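Long-range contacts in Glucanase/chitosanase (Paenibacillus fukuinensis, PDB 4ZY9), which forms a chitosan-binding CBM32 module of an enzyme that probably hydrolyses chitosan and beta-glucans: residues W67-A72 with Y126-L130; S83-W89 with K113-M117. The protein carries 1 engineered substitution. All coordinates share one frame; numbering follows the deposited sequence.

Contact 1. Residues W67-A72 with Y126-L130; sequences WEAAYA and YGYSL
The methyl CD2 of L130 is the bump that fits the indole of W67: it sits over the six-membered ring, 3.6 Å from the ring centroid and 19° off the normal, a CH-pi contact. CB of Y71 and the backbone N of A72 lie on the opposite face, so the indole is a slab held between leucine and its own loop. With CG anti to its carbonyl carbon (chi1 -65°), W67 brings CE3 at its ring edge to 3.3 Å from the carbonyl O of S129. W67 NE1 is hydrogen-bonded to D103 OD2. Were W67 an alanine, L130 CD2 would probably lose the ring face it rests on, with a gap opened between the leucine and the loop. Here strand 57-67 and strand 129-136 pair antiparallel in one sheet of the CBM32 beta-sandwich, W67 and L130 forming a non-hydrogen-bonded pair, and residues 68-71 then leave the sheet as a loop folded over 126-129. Two backbone bonds fix that fold: E68 N to S129 O, with the donor 42° out of the carbonyl plane, and S129 N to A70 O at 2.8 Å. A70, at the centre of an inverse gamma turn, has its methyl facing G127, CB 3.5 Å from G127 O. The E68 chain bends at chi2, and OE1 accepts A70 N at 2.9 Å from above the carboxylate plane while passing alongside S129 CB; S129 OG bonds to W39 O and R38. Further along, A72 CB nudges the edge of the Y128 ring, 3.7 Å from CE2, and one water donates to both Y71 O and G127 O.

Contact 2. Residues S83-W89 with K113-M117; sequences SGTPTNW and KYVRM. Engineered in segment 113-117: M117 (natural residue Val).
R116 leaves its strand with CG anti to the backbone N (chi1 -172°) and bends at chi3 (72°), which lays its guanidinium over W89, whose own CG, anti to the carbonyl carbon, sets the indole across the arginine chain. The two planes are only 5° apart: R116 CZ lies 3.8 Å from the centroid of the W89 five-membered ring, a cation-pi stack, with R116 NH2 3.5 Å from W89 CD1. Further back along the same chain, R116 CB rests over the six-membered ring, so the arginine follows the indole from one ring to the other. NH2 also bonds to Q78 OE1, a second hold that should limit rotation of the flat group, and W49 makes another cation-pi contact with R116. P86 CB touches the other indole face. This is where the loop between strands 75-80 and 90-95 folds back on strand 114-122, in the sheet of the beta-sandwich that also holds strand 48-54, close to a classic beta bulge at which K113 and Y114 both face S80. The bulge probably helps these two consecutive side chains face the loop together. The proline is shared: its CD lies 3.8 Å from the centroid of the Y114 ring, almost on the normal, and the two side chains cross at about a right angle. W89 CH2 also packs against Y114 CB. K113, extended throughout, lies with CG against the remaining face of the tyrosine and carries NZ to S83 O, 2.7 Å away in the carbonyl plane. Y114 OH lies 2.8 Å from G84 O and 3.1 Å from S83 O.

Contacts 1 and 2 lie on opposite sides of the chain's centre, their own centres about 22 Å apart, and contact 2 is nested within the stretch of chain that contact 1 closes. Strand 114-122, from one sheet, is followed in sequence by strand 129-136 of the other. Across the interior of the sandwich their segments meet: W67 CH2 of contact 1 packs 3.8 Å from SE of M117, the engineered selenomethionine that replaces the natural valine; it lies in segment 113-117 but takes no part in the contact with 83-89. M117 also touches L65 and F133, while R116 beside it turns to the loop. Neither contact can be assigned to the chitosan site from this geometry.

Contact 1. Residues W67-A72 with Y126-L130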
loop_
_atom_site.group_PDB
_atom_site.type_symbol
_atom_site.label_atom_id
_atom_site.label_comp_id
_atom_site.label_asym_id
_atom_site.label_seq_id
_atom_site.Cartn_x
_atom_site.Cartn_y
_atom_site.Cartn_z
ATOM N N TRP A 67 1.204 0.489 -9.704
ATOM C CA TRP A 67 2.449 1.225 -9.592
ATOM C C TRP A 67 2.708 2.255 -10.591
ATOM O O TRP A 67 2.401 2.032 -11.795
ATOM C CB TRP A 67 3.600 0.225 -9.628
ATOM C CG TRP A 67 3.708 -0.759 -8.486
ATOM C CD1 TRP A 67 3.375 -2.025 -8.483
ATOM C CD2 TRP A 67 4.296 -0.500 -7.200
ATOM N NE1 TRP A 67 3.640 -2.600 -7.283
ATOM C CE2 TRP A 67 4.167 -1.645 -6.463
ATOM C CE3 TRP A 67 4.814 0.639 -6.521
ATOM C CZ2 TRP A 67 4.692 -1.754 -5.151
ATOM C CZ3 TRP A 67 5.320 0.511 -5.286
ATOM C CH2 TRP A 67 5.214 -0.635 -4.582
ATOM N N GLU A 68 3.312 3.372 -10.207
ATOM C CA GLU A 68 3.945 4.225 -11.144
ATOM C C GLU A 68 5.327 3.594 -11.533
ATOM O O GLU A 68 5.697 2.583 -11.031
ATOM C CB GLU A 68 3.994 5.633 -10.527
ATOM C CG GLU A 68 4.494 6.819 -11.439
ATOM C CD GLU A 68 5.942 7.146 -11.278
ATOM O OE1 GLU A 68 6.658 6.682 -10.383
ATOM O OE2 GLU A 68 6.419 7.916 -12.168
ATOM N N ALA A 69 6.048 4.294 -12.417
ATOM C CA ALA A 69 7.337 3.763 -12.869
ATOM C C ALA A 69 8.191 3.390 -11.679
ATOM O O ALA A 69 9.030 2.504 -11.759
ATOM C CB ALA A 69 8.046 4.780 -13.745
ATOM N N ALA A 70 8.136 4.161 -10.599
ATOM C CA ALA A 70 8.993 3.949 -9.435
ATOM C C ALA A 70 8.422 2.843 -8.564
ATOM O O ALA A 70 7.760 3.128 -7.465
ATOM C CB ALA A 70 9.176 5.271 -8.724
ATOM N N TYR A 71 8.530 1.607 -9.027
ATOM C CA TYR A 71 7.946 0.486 -8.323
ATOM C C TYR A 71 8.903 -0.188 -7.298
ATOM O O TYR A 71 10.128 0.039 -7.356
ATOM C CB TYR A 71 7.429 -0.555 -9.343
ATOM C CG TYR A 71 8.550 -1.271 -10.131
ATOM C CD1 TYR A 71 9.012 -0.727 -11.301
ATOM C CD2 TYR A 71 9.141 -2.414 -9.687
ATOM C CE1 TYR A 71 10.040 -1.329 -12.016
ATOM C CE2 TYR A 71 10.170 -3.008 -10.394
ATOM C CZ TYR A 71 10.575 -2.463 -11.556
ATOM O OH TYR A 71 11.578 -3.126 -12.291
ATOM N N ALA A 72 8.340 -1.045 -6.429
ATOM C CA ALA A 72 9.173 -1.807 -5.507
ATOM C C ALA A 72 9.410 -3.177 -6.087
ATOM O O ALA A 72 8.454 -3.826 -6.523
ATOM C CB ALA A 72 8.471 -2.016 -4.209
ATOM N N TYR A 126 14.780 5.976 -7.941
ATOM C CA TYR A 126 13.981 7.119 -7.465
ATOM C C TYR A 126 13.391 6.736 -6.117
ATOM O O TYR A 126 14.157 6.372 -5.216
ATOM C CB TYR A 126 12.960 7.601 -8.512
ATOM C CG TYR A 126 13.650 7.912 -9.819
ATOM C CD1 TYR A 126 14.632 8.837 -9.861
ATOM C CD2 TYR A 126 13.490 7.119 -10.939
ATOM C CE1 TYR A 126 15.358 9.081 -11.058
ATOM C CE2 TYR A 126 14.209 7.318 -12.145
ATOM C CZ TYR A 126 15.135 8.298 -12.200
ATOM O OH TYR A 126 15.879 8.593 -13.309
ATOM N N GLY A 127 12.050 6.871 -5.931
ATOM C CA GLY A 127 11.417 6.474 -4.686
ATOM C C GLY A 127 10.483 5.236 -4.938
ATOM O O GLY A 127 10.789 4.370 -5.766
ATOM N N TYR A 128 9.360 5.281 -4.235
ATOM C CA TYR A 128 8.284 4.331 -4.315
ATOM C C TYR A 128 7.026 5.107 -4.651
ATOM O O TYR A 128 6.783 6.134 -3.956
ATOM C CB TYR A 128 8.089 3.539 -3.037
ATOM C CG TYR A 128 9.229 2.721 -2.553
ATOM C CD1 TYR A 128 10.363 3.274 -1.955
ATOM C CD2 TYR A 128 9.152 1.331 -2.645
ATOM C CE1 TYR A 128 11.396 2.465 -1.487
ATOM C CE2 TYR A 128 10.180 0.600 -2.175
ATOM C CZ TYR A 128 11.299 1.136 -1.608
ATOM O OH TYR A 128 12.331 0.264 -1.157
ATOM N N SER A 129 6.242 4.689 -5.645
ATOM C CA SER A 129 5.050 5.487 -5.985
ATOM C C SER A 129 3.923 4.632 -6.548
ATOM O O SER A 129 4.138 3.732 -7.355
ATOM C CB SER A 129 5.445 6.532 -7.018
ATOM O OG SER A 129 4.386 7.346 -7.365
ATOM N N LEU A 130 2.720 4.882 -6.008
ATOM C CA LEU A 130 1.500 4.159 -6.288
ATOM C C LEU A 130 0.421 5.100 -6.769
ATOM O O LEU A 130 0.046 6.011 -6.001
ATOM C CB LEU A 130 0.998 3.417 -5.087
ATOM C CG LEU A 130 1.778 2.186 -4.671
ATOM C CD1 LEU A 130 1.544 1.794 -3.248
ATOM C CD2 LEU A 130 1.525 1.006 -5.629
HETATM O O HOH W 1 11.465 2.557 -7.676
#

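Contact 2. Residues S83-W89 with K113-M117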
loop_
_atom_site.group_PDB
_atom_site.type_symbol
_atom_site.label_atom_id
_atom_site.label_comp_id
_atom_site.label_asym_id
_atom_site.label_seq_id
_atom_site.Cartn_x
_atom_site.Cartn_y
_atom_site.Cartn_z
ATOM N N SER A 83 -6.195 -1.612 17.289
ATOM C CA SER A 83 -7.164 -0.532 17.222
ATOM C C SER A 83 -6.537 0.871 17.086
ATOM O O SER A 83 -7.057 1.722 16.337
ATOM C CB SER A 83 -8.103 -0.491 18.394
ATOM O OG SER A 83 -7.384 -0.698 19.586
ATOM N N GLY A 84 -5.445 1.088 17.817
ATOM C CA GLY A 84 -4.721 2.310 17.725
ATOM C C GLY A 84 -3.670 2.358 16.655
ATOM O O GLY A 84 -3.826 1.685 15.628
ATOM N N THR A 85 -2.627 3.132 16.782
ATOM C CA THR A 85 -1.569 3.189 15.773
ATOM C C THR A 85 -1.022 1.774 15.561
ATOM O O THR A 85 -0.658 1.126 16.518
ATOM C CB THR A 85 -0.463 4.128 16.287
ATOM O OG1 THR A 85 -1.060 5.419 16.484
ATOM C CG2 THR A 85 0.694 4.176 15.269
ATOM N N PRO A 86 -0.923 1.288 14.324
ATOM C CA PRO A 86 -0.545 -0.130 14.198
ATOM C C PRO A 86 0.905 -0.384 14.404
ATOM O O PRO A 86 1.750 0.282 13.793
ATOM C CB PRO A 86 -0.925 -0.450 12.713
ATOM C CG PRO A 86 -0.867 0.928 12.045
ATOM C CD PRO A 86 -1.364 1.878 13.063
ATOM N N THR A 87 1.194 -1.338 15.271
ATOM C CA THR A 87 2.543 -1.774 15.579
ATOM C C THR A 87 2.713 -3.319 15.410
ATOM O O THR A 87 3.877 -3.794 15.235
ATOM C CB THR A 87 2.983 -1.364 17.029
ATOM O OG1 THR A 87 2.194 -2.078 17.910
ATOM C CG2 THR A 87 2.870 0.114 17.299
ATOM N N ASN A 88 1.613 -4.057 15.469
ATOM C CA ASN A 88 1.667 -5.507 15.321
ATOM C C ASN A 88 1.135 -5.814 13.905
ATOM O O ASN A 88 -0.043 -5.639 13.625
ATOM C CB ASN A 88 0.793 -6.165 16.360
ATOM C CG ASN A 88 1.147 -5.803 17.748
ATOM O OD1 ASN A 88 0.297 -5.255 18.510
ATOM N ND2 ASN A 88 2.372 -6.247 18.134
ATOM N N TRP A 89 2.063 -6.274 13.085
ATOM C CA TRP A 89 1.882 -6.496 11.632
ATOM C C TRP A 89 2.133 -7.970 11.338
ATOM O O TRP A 89 3.080 -8.572 11.881
ATOM C CB TRP A 89 2.819 -5.696 10.750
ATOM C CG TRP A 89 2.649 -4.206 10.804
ATOM C CD1 TRP A 89 3.424 -3.323 11.498
ATOM C CD2 TRP A 89 1.661 -3.418 10.145
ATOM N NE1 TRP A 89 2.989 -2.046 11.305
ATOM C CE2 TRP A 89 1.902 -2.031 10.498
ATOM C CE3 TRP A 89 0.568 -3.736 9.290
ATOM C CZ2 TRP A 89 1.168 -1.008 10.015
ATOM C CZ3 TRP A 89 -0.179 -2.696 8.865
ATOM C CH2 TRP A 89 0.060 -1.301 9.267
ATOM N N LYS A 113 -7.711 -3.825 10.425
ATOM C CA LYS A 113 -8.050 -2.412 10.382
ATOM C C LYS A 113 -7.063 -1.675 9.498
ATOM O O LYS A 113 -7.428 -0.624 8.899
ATOM C CB LYS A 113 -8.092 -1.819 11.781
ATOM C CG LYS A 113 -8.502 -0.363 11.806
ATOM C CD LYS A 113 -8.652 0.176 13.204
ATOM C CE LYS A 113 -8.954 1.642 13.183
ATOM N NZ LYS A 113 -9.053 2.226 14.545
ATOM N N TYR A 114 -5.843 -2.117 9.401
ATOM C CA TYR A 114 -4.803 -1.468 8.614
ATOM C C TYR A 114 -4.141 -2.397 7.637
ATOM O O TYR A 114 -3.884 -3.563 8.009
ATOM C CB TYR A 114 -3.721 -0.841 9.509
ATOM C CG TYR A 114 -4.207 0.049 10.601
ATOM C CD1 TYR A 114 -4.479 1.383 10.399
ATOM C CD2 TYR A 114 -4.488 -0.467 11.862
ATOM C CE1 TYR A 114 -4.913 2.240 11.423
ATOM C CE2 TYR A 114 -4.967 0.383 12.916
ATOM C CZ TYR A 114 -5.111 1.679 12.655
ATOM O OH TYR A 114 -5.630 2.493 13.679
ATOM N N VAL A 115 -3.844 -1.920 6.438
ATOM C CA VAL A 115 -3.217 -2.754 5.418
ATOM C C VAL A 115 -2.029 -1.952 4.865
ATOM O O VAL A 115 -2.245 -0.759 4.503
ATOM C CB VAL A 115 -4.214 -3.121 4.299
ATOM C CG1 VAL A 115 -3.516 -4.006 3.261
ATOM C CG2 VAL A 115 -5.404 -3.791 4.891
ATOM N N ARG A 116 -0.849 -2.515 4.860
ATOM C CA ARG A 116 0.369 -1.842 4.527
ATOM C C ARG A 116 1.091 -2.477 3.358
ATOM O O ARG A 116 1.181 -3.709 3.299
ATOM C CB ARG A 116 1.325 -1.865 5.726
ATOM C CG ARG A 116 2.598 -1.032 5.591
ATOM C CD ARG A 116 3.311 -0.624 6.877
ATOM N NE ARG A 116 3.971 -1.763 7.517
ATOM C CZ ARG A 116 5.005 -1.645 8.383
ATOM N NH1 ARG A 116 5.401 -0.440 8.742
ATOM N NH2 ARG A 116 5.585 -2.711 8.828
HETATM N N MSE A 117 1.639 -1.664 2.518
HETATM C CA MSE A 117 2.689 -2.061 1.533
HETATM C C MSE A 117 3.992 -1.573 2.091
HETATM O O MSE A 117 4.143 -0.339 2.334
HETATM C CB MSE A 117 2.420 -1.410 0.212
HETATM C CG MSE A 117 3.280 -1.917 -0.951
HETATM SE SE MSE A 117 5.223 -1.407 -0.839
HETATM C CE MSE A 117 5.071 0.522 -0.835
#